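Local structure of hypothetical protein (Staphylococcus aureus subsp. aureus, 1QYI) at residues A[10-24]-A[205-217]. The protein is of unknown function but probably acts as a hydrolase of the haloacid dehalogenase (HAD) superfamily. Residues are numbered along the deposited sequence; the frame is centred on the assembly and turned at random.
Sequences GVFLSEERCFDVSAL and TGYIYQEIILRPV
L13 and I213 face each other as a non-hydrogen-bonded antiparallel pair, a single beta bridge with CA atoms 4.8 Å apart, closed at one end by L214 N to F12 O (3.1 Å) and at the other by S14 N to I212 O (3.2 Å). The second bond runs close to the line of the I212 carbonyl; S14 OG adds only a weak bond to the same oxygen. Next to the bridge, L214 lays its isobutyl group along the 10-14 backbone: CD1 reaches V11 N at 3.3 Å, while CD2 turns to S14 CB. L13 CD1 meets E211 CG at 3.7 Å, the two side chains crossing at roughly a right angle.

R17, in the first turn of the helix, carries the polar side-chain part of the contact. The side chain is bent at chi2 and chi3, and its guanidinium ends between Q210 O and the D20 carboxylate. NH1 gives Q210 O a nearly straight bond of 3.1 Å (171° at the hydrogen), lying in both the guanidinium and the carbonyl plane. NE and NH2 meanwhile both hold D20 OD2 side-on, so two acceptors fix the rotation of the group. Y207 CD1 lies over one guanidinium face, though the ring is tilted 50° from that plane. Further along the helix, V21 CG2 approaches the Y207 ring obliquely and L24 CD1 touches Y207 CE2 at 3.9 Å.

D20 OD1 and E16 OE1 each form a salt bridge with R56. Helix 172-195 packs on V21 through Y181 and W184, and L252 of helix 242-252 touches both L13 and I213. The pairing thus ties together the two connections between the helical insert and the parallel sheet: one leaves after strand 3-6, the other returns before helix 217-229, consistent with the hinge of a C1-type HAD cap.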
loop_
_atom_site.group_PDB
_atom_site.type_symbol
_atom_site.label_atom_id
_atom_site.label_comp_id
_atom_site.label_asym_id
_atom_site.label_seq_id
_atom_site.Cartn_x
_atom_site.Cartn_y
_atom_site.Cartn_z
ATOM N N GLY A 10 4.570 9.143 3.631
ATOM C CA GLY A 10 4.246 10.552 3.579
ATOM C C GLY A 10 5.193 11.372 4.432
ATOM O O GLY A 10 5.094 12.597 4.451
ATOM N N VAL A 11 6.110 10.695 5.127
ATOM C CA VAL A 11 7.076 11.355 6.007
ATOM C C VAL A 11 8.519 10.973 5.684
ATOM O O VAL A 11 9.338 11.817 5.319
ATOM C CB VAL A 11 6.826 10.986 7.494
ATOM C CG1 VAL A 11 7.921 11.576 8.365
ATOM C CG2 VAL A 11 5.466 11.481 7.940
ATOM N N PHE A 12 8.814 9.687 5.855
ATOM C CA PHE A 12 10.142 9.132 5.616
ATOM C C PHE A 12 10.202 8.438 4.260
ATOM O O PHE A 12 11.182 8.572 3.521
ATOM C CB PHE A 12 10.475 8.114 6.708
ATOM C CG PHE A 12 10.736 8.724 8.066
ATOM C CD1 PHE A 12 11.971 9.317 8.358
ATOM C CD2 PHE A 12 9.766 8.670 9.068
ATOM C CE1 PHE A 12 12.241 9.841 9.630
ATOM C CE2 PHE A 12 10.026 9.190 10.340
ATOM C CZ PHE A 12 11.272 9.779 10.625
ATOM N N LEU A 13 9.154 7.683 3.944
ATOM C CA LEU A 13 9.081 6.944 2.684
ATOM C C LEU A 13 7.788 7.263 1.939
ATOM O O LEU A 13 6.842 7.776 2.527
ATOM C CB LEU A 13 9.124 5.446 2.969
ATOM C CG LEU A 13 10.153 4.892 3.961
ATOM C CD1 LEU A 13 9.861 3.414 4.158
ATOM C CD2 LEU A 13 11.588 5.098 3.458
ATOM N N SER A 14 7.744 6.968 0.648
ATOM C CA SER A 14 6.529 7.217 -0.108
ATOM C C SER A 14 5.920 5.877 -0.478
ATOM O O SER A 14 6.510 4.836 -0.203
ATOM C CB SER A 14 6.816 8.048 -1.359
ATOM O OG SER A 14 7.868 7.492 -2.122
ATOM N N GLU A 15 4.736 5.903 -1.083
ATOM C CA GLU A 15 4.041 4.674 -1.469
ATOM C C GLU A 15 4.218 4.308 -2.936
ATOM O O GLU A 15 3.689 3.294 -3.388
ATOM C CB GLU A 15 2.548 4.808 -1.179
ATOM C CG GLU A 15 2.181 4.856 0.290
ATOM C CD GLU A 15 0.699 5.118 0.498
ATOM O OE1 GLU A 15 0.214 6.171 0.028
ATOM O OE2 GLU A 15 0.021 4.280 1.133
ATOM N N GLU A 16 4.959 5.139 -3.667
ATOM C CA GLU A 16 5.200 4.943 -5.099
ATOM C C GLU A 16 5.561 3.521 -5.511
ATOM O O GLU A 16 4.992 2.978 -6.462
ATOM C CB GLU A 16 6.311 5.887 -5.575
ATOM C CG GLU A 16 5.906 7.356 -5.612
ATOM C CD GLU A 16 4.741 7.608 -6.557
ATOM O OE1 GLU A 16 4.840 7.251 -7.754
ATOM O OE2 GLU A 16 3.729 8.173 -6.105
ATOM N N ARG A 17 6.520 2.927 -4.803
ATOM C CA ARG A 17 6.974 1.578 -5.102
ATOM C C ARG A 17 5.798 0.603 -5.125
ATOM O O ARG A 17 5.810 -0.365 -5.880
ATOM C CB ARG A 17 8.002 1.128 -4.062
ATOM C CG ARG A 17 9.134 0.281 -4.621
ATOM C CD ARG A 17 10.294 1.135 -5.134
ATOM N NE ARG A 17 10.343 1.219 -6.593
ATOM C CZ ARG A 17 11.459 1.432 -7.296
ATOM N NH1 ARG A 17 12.623 1.581 -6.683
ATOM N NH2 ARG A 17 11.418 1.490 -8.619
ATOM N N CYS A 18 4.788 0.856 -4.291
ATOM C CA CYS A 18 3.620 -0.013 -4.260
ATOM C C CYS A 18 2.980 0.001 -5.640
ATOM O O CYS A 18 2.708 -1.057 -6.219
ATOM C CB CYS A 18 2.607 0.459 -3.209
ATOM S SG CYS A 18 3.053 0.068 -1.484
ATOM N N PHE A 19 2.754 1.198 -6.173
ATOM C CA PHE A 19 2.151 1.346 -7.495
ATOM C C PHE A 19 3.063 0.710 -8.557
ATOM O O PHE A 19 2.583 0.183 -9.569
ATOM C CB PHE A 19 1.912 2.830 -7.795
ATOM C CG PHE A 19 1.235 3.576 -6.669
ATOM C CD1 PHE A 19 0.104 3.050 -6.042
ATOM C CD2 PHE A 19 1.725 4.805 -6.238
ATOM C CE1 PHE A 19 -0.525 3.735 -5.008
ATOM C CE2 PHE A 19 1.103 5.498 -5.203
ATOM C CZ PHE A 19 -0.027 4.963 -4.585
ATOM N N ASP A 20 4.373 0.767 -8.319
ATOM C CA ASP A 20 5.357 0.167 -9.214
ATOM C C ASP A 20 5.131 -1.343 -9.200
ATOM O O ASP A 20 4.834 -1.949 -10.228
ATOM C CB ASP A 20 6.783 0.434 -8.718
ATOM C CG ASP A 20 7.348 1.746 -9.199
ATOM O OD1 ASP A 20 6.591 2.615 -9.707
ATOM O OD2 ASP A 20 8.578 1.907 -9.049
ATOM N N VAL A 21 5.278 -1.953 -8.028
ATOM C CA VAL A 21 5.097 -3.392 -7.926
ATOM C C VAL A 21 3.724 -3.753 -8.488
ATOM O O VAL A 21 3.593 -4.728 -9.227
ATOM C CB VAL A 21 5.229 -3.895 -6.481
ATOM C CG1 VAL A 21 4.991 -5.393 -6.432
ATOM C CG2 VAL A 21 6.626 -3.571 -5.961
ATOM N N SER A 22 2.706 -2.961 -8.165
ATOM C CA SER A 22 1.379 -3.234 -8.685
ATOM C C SER A 22 1.435 -3.331 -10.222
ATOM O O SER A 22 0.856 -4.255 -10.817
ATOM C CB SER A 22 0.402 -2.144 -8.247
ATOM O OG SER A 22 -0.874 -2.329 -8.859
ATOM N N ALA A 23 2.144 -2.396 -10.861
ATOM C CA ALA A 23 2.290 -2.398 -12.323
ATOM C C ALA A 23 3.051 -3.637 -12.803
ATOM O O ALA A 23 2.621 -4.310 -13.737
ATOM C CB ALA A 23 3.015 -1.132 -12.789
ATOM N N LEU A 24 4.186 -3.921 -12.169
ATOM C CA LEU A 24 4.991 -5.090 -12.523
ATOM C C LEU A 24 4.197 -6.376 -12.375
ATOM O O LEU A 24 4.416 -7.342 -13.100
ATOM C CB LEU A 24 6.232 -5.195 -11.638
ATOM C CG LEU A 24 7.421 -4.294 -11.943
ATOM C CD1 LEU A 24 8.638 -4.833 -11.194
ATOM C CD2 LEU A 24 7.690 -4.298 -13.444
ATOM N N THR A 205 14.445 -10.152 -5.323
ATOM C CA THR A 205 15.082 -9.689 -4.104
ATOM C C THR A 205 14.170 -8.884 -3.181
ATOM O O THR A 205 14.399 -8.816 -1.972
ATOM C CB THR A 205 16.305 -8.872 -4.464
ATOM O OG1 THR A 205 15.960 -7.920 -5.473
ATOM C CG2 THR A 205 17.393 -9.783 -5.020
ATOM N N GLY A 206 13.130 -8.284 -3.752
ATOM C CA GLY A 206 12.199 -7.511 -2.957
ATOM C C GLY A 206 12.419 -6.007 -2.968
ATOM O O GLY A 206 13.364 -5.490 -2.366
ATOM N N TYR A 207 11.521 -5.299 -3.643
ATOM C CA TYR A 207 11.601 -3.856 -3.731
ATOM C C TYR A 207 11.349 -3.191 -2.388
ATOM O O TYR A 207 11.210 -1.970 -2.308
ATOM C CB TYR A 207 10.613 -3.350 -4.783
ATOM C CG TYR A 207 11.046 -3.716 -6.181
ATOM C CD1 TYR A 207 12.038 -2.982 -6.835
ATOM C CD2 TYR A 207 10.530 -4.838 -6.819
ATOM C CE1 TYR A 207 12.511 -3.360 -8.088
ATOM C CE2 TYR A 207 11.001 -5.224 -8.073
ATOM C CZ TYR A 207 11.991 -4.476 -8.695
ATOM O OH TYR A 207 12.471 -4.861 -9.923
ATOM N N ILE A 208 11.268 -3.994 -1.334
ATOM C CA ILE A 208 11.062 -3.441 -0.005
ATOM C C ILE A 208 12.404 -2.847 0.383
ATOM O O ILE A 208 12.485 -1.924 1.189
ATOM C CB ILE A 208 10.649 -4.538 1.023
ATOM C CG1 ILE A 208 10.268 -3.885 2.345
ATOM C CG2 ILE A 208 11.806 -5.518 1.268
ATOM C CD1 ILE A 208 9.671 -4.860 3.332
ATOM N N TYR A 209 13.460 -3.385 -0.221
ATOM C CA TYR A 209 14.814 -2.914 0.024
ATOM C C TYR A 209 15.181 -1.723 -0.865
ATOM O O TYR A 209 16.220 -1.107 -0.670
ATOM C CB TYR A 209 15.800 -4.053 -0.206
ATOM C CG TYR A 209 15.621 -5.202 0.738
ATOM C CD1 TYR A 209 16.082 -5.133 2.051
ATOM C CD2 TYR A 209 15.039 -6.392 0.301
ATOM C CE1 TYR A 209 15.980 -6.236 2.900
ATOM C CE2 TYR A 209 14.926 -7.491 1.142
ATOM C CZ TYR A 209 15.402 -7.413 2.439
ATOM O OH TYR A 209 15.321 -8.523 3.264
ATOM N N GLN A 210 14.338 -1.402 -1.839
ATOM C CA GLN A 210 14.623 -0.275 -2.721
ATOM C C GLN A 210 13.470 0.700 -2.634
ATOM O O GLN A 210 12.983 1.205 -3.647
ATOM C CB GLN A 210 14.788 -0.735 -4.169
ATOM C CG GLN A 210 15.556 -2.033 -4.301
ATOM C CD GLN A 210 15.956 -2.331 -5.721
ATOM O OE1 GLN A 210 16.377 -3.440 -6.031
ATOM N NE2 GLN A 210 15.846 -1.333 -6.593
ATOM N N GLU A 211 13.035 0.955 -1.407
ATOM C CA GLU A 211 11.924 1.853 -1.140
ATOM C C GLU A 211 12.306 3.296 -1.513
ATOM O O GLU A 211 13.457 3.718 -1.362
ATOM C CB GLU A 211 11.545 1.739 0.344
ATOM C CG GLU A 211 10.106 2.110 0.688
ATOM C CD GLU A 211 9.092 0.995 0.396
ATOM O OE1 GLU A 211 9.261 -0.135 0.893
ATOM O OE2 GLU A 211 8.109 1.252 -0.323
ATOM N N ILE A 212 11.326 4.032 -2.026
ATOM C CA ILE A 212 11.496 5.424 -2.437
ATOM C C ILE A 212 11.621 6.349 -1.215
ATOM O O ILE A 212 10.686 6.500 -0.430
ATOM C CB ILE A 212 10.305 5.891 -3.311
ATOM C CG1 ILE A 212 9.303 4.754 -3.514
ATOM C CG2 ILE A 212 10.808 6.302 -4.677
ATOM C CD1 ILE A 212 8.634 4.198 -2.232
ATOM N N ILE A 213 12.781 6.973 -1.066
ATOM C CA ILE A 213 13.012 7.851 0.061
ATOM C C ILE A 213 12.428 9.235 -0.209
ATOM O O ILE A 213 12.432 9.709 -1.348
ATOM C CB ILE A 213 14.523 8.008 0.347
ATOM C CG1 ILE A 213 15.288 6.727 -0.016
ATOM C CG2 ILE A 213 14.722 8.403 1.799
ATOM C CD1 ILE A 213 14.955 5.506 0.824
ATOM N N LEU A 214 11.929 9.885 0.839
ATOM C CA LEU A 214 11.365 11.219 0.685
ATOM C C LEU A 214 12.442 12.251 1.011
ATOM O O LEU A 214 12.529 13.295 0.364
ATOM C CB LEU A 214 10.144 11.396 1.592
ATOM C CG LEU A 214 8.831 10.701 1.199
ATOM C CD1 LEU A 214 7.922 10.669 2.413
ATOM C CD2 LEU A 214 8.145 11.416 0.034
ATOM N N ARG A 215 13.272 11.939 2.002
ATOM C CA ARG A 215 14.362 12.817 2.408
ATOM C C ARG A 215 15.670 12.030 2.570
ATOM O O ARG A 215 15.678 10.949 3.158
ATOM C CB ARG A 215 14.012 13.507 3.726
ATOM C CG ARG A 215 13.015 14.633 3.583
ATOM C CD ARG A 215 13.632 15.946 4.016
ATOM N NE ARG A 215 14.364 16.614 2.950
ATOM C CZ ARG A 215 15.319 17.508 3.169
ATOM N NH1 ARG A 215 15.655 17.825 4.409
ATOM N NH2 ARG A 215 15.928 18.097 2.151
ATOM N N PRO A 216 16.796 12.571 2.060
ATOM C CA PRO A 216 18.099 11.900 2.160
ATOM C C PRO A 216 18.300 11.358 3.558
ATOM O O PRO A 216 18.272 12.114 4.518
ATOM C CB PRO A 216 19.090 13.014 1.841
ATOM C CG PRO A 216 18.331 13.868 0.885
ATOM C CD PRO A 216 16.945 13.919 1.484
ATOM N N VAL A 217 18.506 10.052 3.667
ATOM C CA VAL A 217 18.686 9.398 4.959
ATOM C C VAL A 217 19.805 9.998 5.810
ATOM O O VAL A 217 19.636 10.216 7.015
ATOM C CB VAL A 217 18.947 7.902 4.754
ATOM C CG1 VAL A 217 19.052 7.192 6.089
ATOM C CG2 VAL A 217 17.823 7.314 3.921
#